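Putative TIM-barrel metal-dependent hydrolase (PDB 4DZI) probably catalyses a metal-dependent hydrolysis as a TIM-barrel amidohydrolase with a two-metal active site. Local coordinates at residues Asp11-Tyr17 against Phe353-His359. Numbering follows the deposited sequence.
Sequences DVDNHYY and FGSDWPH. With CD (cadmium ion), chain Q; CD (cadmium ion), chain P.
Phe353 and Val12 meet through their backbones: Val12 N points almost straight at Phe353 O, 3.1 Å away, while one face of the Phe353 ring lies against the Asp11 side chain. Gly354 passes close to Asp13, its CA 3.3 Å from Asp11 OD1. Ser355 is gripped twice by the Asp11 carboxylate, its backbone N bonding to OD1 and its OG giving a short bond of 2.5 Å to the syn lone pair of OD2. Asp11 OD1 also accepts from Asp13 N, closing an Asx turn; the two N-H groups reach it from opposite faces of the carboxylate plane. Ser355 OG in turn takes Trp357 N in an ST turn.

Asp356 bridges the two metals. With CG anti to the backbone N (chi1 -163°), its carboxylate runs alongside that of Asp13, and OD1 lies 2.3 Å from the cadmium ion that Asp13 and His15 NE2 bind, while OD1 and OD2 together chelate the other, OD1 at the longer 2.7 Å from that cadmium ion. Trp357 O accepts from His15 N at 2.9 Å, and the cis-peptide Pro358 sets its CG against Tyr17 CE2, a water linking Tyr17 OH to Pro358 O. His359 binds the second cadmium through ND1 and stacks, offset, on the His15 ring, centroids 3.8 Å apart and planes at 9°; its NE2 end is held by Thr123.

Ligands from strand 9-15 meet a late-loop aspartate at this two-metal centre, as in TIM-barrel amidohydrolases; His230, Glu293 and Glu361 complete it. Strand 9-15 pairs with parallel strand 115-121, whose Phe119 and Leu121 touch Val12 and Asp13, while Trp357 packs on helix 103-113.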
loop_
_atom_site.group_PDB
_atom_site.type_symbol
_atom_site.label_atom_id
_atom_site.label_comp_id
_atom_site.label_asym_id
_atom_site.label_seq_id
_atom_site.Cartn_x
_atom_site.Cartn_y
_atom_site.Cartn_z
ATOM N N ASP C 11 -22.589 -11.110 -16.469
ATOM C CA ASP C 11 -22.091 -10.876 -15.094
ATOM C C ASP C 11 -20.665 -11.394 -15.015
ATOM O O ASP C 11 -20.439 -12.616 -15.123
ATOM C CB ASP C 11 -23.002 -11.652 -14.131
ATOM C CG ASP C 11 -22.815 -11.243 -12.680
ATOM O OD1 ASP C 11 -21.694 -10.819 -12.343
ATOM O OD2 ASP C 11 -23.780 -11.363 -11.877
ATOM N N VAL C 12 -19.673 -10.508 -14.835
ATOM C CA VAL C 12 -18.279 -10.978 -14.865
ATOM C C VAL C 12 -17.783 -11.506 -13.509
ATOM O O VAL C 12 -16.627 -11.907 -13.378
ATOM C CB VAL C 12 -17.299 -9.908 -15.408
ATOM C CG1 VAL C 12 -17.781 -9.371 -16.787
ATOM C CG2 VAL C 12 -17.102 -8.756 -14.420
ATOM N N ASP C 13 -18.662 -11.535 -12.513
ATOM C CA ASP C 13 -18.221 -12.042 -11.205
ATOM C C ASP C 13 -19.307 -12.894 -10.597
ATOM O O ASP C 13 -20.217 -12.394 -9.924
ATOM C CB ASP C 13 -17.914 -10.903 -10.228
ATOM C CG ASP C 13 -17.194 -11.384 -8.996
ATOM O OD1 ASP C 13 -16.997 -12.625 -8.836
ATOM O OD2 ASP C 13 -16.866 -10.503 -8.167
ATOM N N ASN C 14 -19.167 -14.205 -10.827
ATOM C CA ASN C 14 -20.029 -15.165 -10.147
ATOM C C ASN C 14 -19.160 -16.270 -9.579
ATOM O O ASN C 14 -18.034 -16.472 -10.002
ATOM C CB ASN C 14 -21.047 -15.769 -11.140
ATOM C CG ASN C 14 -22.434 -15.147 -11.054
ATOM O OD1 ASN C 14 -23.444 -15.866 -11.174
ATOM N ND2 ASN C 14 -22.511 -13.822 -10.952
ATOM N N HIS C 15 -19.677 -16.961 -8.558
ATOM C CA HIS C 15 -18.948 -18.086 -7.952
ATOM C C HIS C 15 -19.709 -19.396 -7.882
ATOM O O HIS C 15 -20.933 -19.405 -7.854
ATOM C CB HIS C 15 -18.478 -17.693 -6.531
ATOM C CG HIS C 15 -17.463 -16.591 -6.544
ATOM N ND1 HIS C 15 -16.159 -16.836 -6.736
ATOM C CD2 HIS C 15 -17.602 -15.205 -6.477
ATOM C CE1 HIS C 15 -15.476 -15.674 -6.767
ATOM N NE2 HIS C 15 -16.343 -14.675 -6.608
ATOM N N TYR C 16 -18.953 -20.491 -7.879
ATOM C CA TYR C 16 -19.420 -21.780 -7.380
ATOM C C TYR C 16 -18.756 -21.995 -6.013
ATOM O O TYR C 16 -17.817 -21.263 -5.628
ATOM C CB TYR C 16 -19.031 -22.909 -8.345
ATOM C CG TYR C 16 -17.625 -22.784 -8.827
ATOM C CD1 TYR C 16 -16.537 -23.130 -8.005
ATOM C CD2 TYR C 16 -17.345 -22.286 -10.105
ATOM C CE1 TYR C 16 -15.227 -22.975 -8.453
ATOM C CE2 TYR C 16 -16.031 -22.117 -10.556
ATOM C CZ TYR C 16 -14.978 -22.476 -9.729
ATOM O OH TYR C 16 -13.684 -22.314 -10.146
ATOM N N TYR C 17 -19.234 -22.999 -5.273
ATOM C CA TYR C 17 -18.547 -23.429 -4.064
ATOM C C TYR C 17 -17.983 -24.804 -4.409
ATOM O O TYR C 17 -18.718 -25.731 -4.809
ATOM C CB TYR C 17 -19.520 -23.488 -2.897
ATOM C CG TYR C 17 -19.946 -22.111 -2.412
ATOM C CD1 TYR C 17 -18.987 -21.165 -2.046
ATOM C CD2 TYR C 17 -21.278 -21.720 -2.369
ATOM C CE1 TYR C 17 -19.337 -19.906 -1.575
ATOM C CE2 TYR C 17 -21.642 -20.458 -1.935
ATOM C CZ TYR C 17 -20.669 -19.542 -1.544
ATOM O OH TYR C 17 -21.045 -18.299 -1.069
ATOM N N PHE C 353 -19.919 -4.580 -15.113
ATOM C CA PHE C 353 -20.800 -5.121 -14.087
ATOM C C PHE C 353 -20.415 -6.527 -13.623
ATOM O O PHE C 353 -20.240 -7.442 -14.436
ATOM C CB PHE C 353 -22.238 -5.103 -14.619
ATOM C CG PHE C 353 -23.115 -6.177 -14.056
ATOM C CD1 PHE C 353 -23.497 -6.174 -12.721
ATOM C CD2 PHE C 353 -23.563 -7.196 -14.888
ATOM C CE1 PHE C 353 -24.330 -7.179 -12.229
ATOM C CE2 PHE C 353 -24.379 -8.207 -14.404
ATOM C CZ PHE C 353 -24.790 -8.182 -13.086
ATOM N N GLY C 354 -20.249 -6.673 -12.305
ATOM C CA GLY C 354 -20.053 -8.003 -11.704
ATOM C C GLY C 354 -20.791 -7.968 -10.357
ATOM O O GLY C 354 -20.690 -6.995 -9.615
ATOM N N SER C 355 -21.541 -9.015 -10.045
ATOM C CA SER C 355 -22.357 -9.028 -8.834
ATOM C C SER C 355 -21.711 -9.766 -7.654
ATOM O O SER C 355 -22.075 -9.502 -6.497
ATOM C CB SER C 355 -23.685 -9.751 -9.117
ATOM O OG SER C 355 -23.412 -11.114 -9.401
ATOM N N ASP C 356 -20.783 -10.682 -7.943
ATOM C CA ASP C 356 -20.156 -11.547 -6.937
ATOM C C ASP C 356 -21.150 -12.506 -6.339
ATOM O O ASP C 356 -20.960 -13.001 -5.237
ATOM C CB ASP C 356 -19.511 -10.720 -5.809
ATOM C CG ASP C 356 -18.501 -11.523 -4.982
ATOM O OD1 ASP C 356 -17.831 -12.439 -5.486
ATOM O OD2 ASP C 356 -18.352 -11.163 -3.798
ATOM N N TRP C 357 -22.234 -12.762 -7.057
ATOM C CA TRP C 357 -23.201 -13.745 -6.551
ATOM C C TRP C 357 -22.650 -15.156 -6.579
ATOM O O TRP C 357 -21.993 -15.558 -7.531
ATOM C CB TRP C 357 -24.456 -13.618 -7.437
ATOM C CG TRP C 357 -25.667 -14.246 -6.799
ATOM C CD1 TRP C 357 -26.582 -13.640 -5.946
ATOM C CD2 TRP C 357 -26.141 -15.627 -6.942
ATOM N NE1 TRP C 357 -27.565 -14.539 -5.556
ATOM C CE2 TRP C 357 -27.339 -15.741 -6.099
ATOM C CE3 TRP C 357 -25.694 -16.750 -7.630
ATOM C CZ2 TRP C 357 -28.060 -16.935 -5.994
ATOM C CZ3 TRP C 357 -26.436 -17.935 -7.522
ATOM C CH2 TRP C 357 -27.580 -18.022 -6.698
ATOM N N PRO C 358 -22.907 -15.981 -5.536
ATOM C CA PRO C 358 -23.792 -15.828 -4.398
ATOM C C PRO C 358 -23.069 -15.447 -3.113
ATOM O O PRO C 358 -23.578 -15.719 -2.043
ATOM C CB PRO C 358 -24.291 -17.254 -4.215
ATOM C CG PRO C 358 -23.097 -18.078 -4.469
ATOM C CD PRO C 358 -22.423 -17.377 -5.636
ATOM N N HIS C 359 -21.890 -14.831 -3.194
ATOM C CA HIS C 359 -21.189 -14.538 -1.929
ATOM C C HIS C 359 -21.908 -13.593 -1.001
ATOM O O HIS C 359 -22.689 -12.768 -1.417
ATOM C CB HIS C 359 -19.794 -13.963 -2.263
ATOM C CG HIS C 359 -18.792 -14.997 -2.723
ATOM N ND1 HIS C 359 -17.486 -14.675 -3.040
ATOM C CD2 HIS C 359 -18.898 -16.364 -2.869
ATOM C CE1 HIS C 359 -16.830 -15.789 -3.369
ATOM N NE2 HIS C 359 -17.687 -16.829 -3.243
HETATM CD CD CD Q . -15.972 -12.532 -6.860
HETATM CD CD CD P . -16.595 -12.547 -3.091
HETATM O O HOH W 1 -23.627 -18.057 -0.690
HETATM O O HOH W 2 -14.412 -13.635 -2.618
#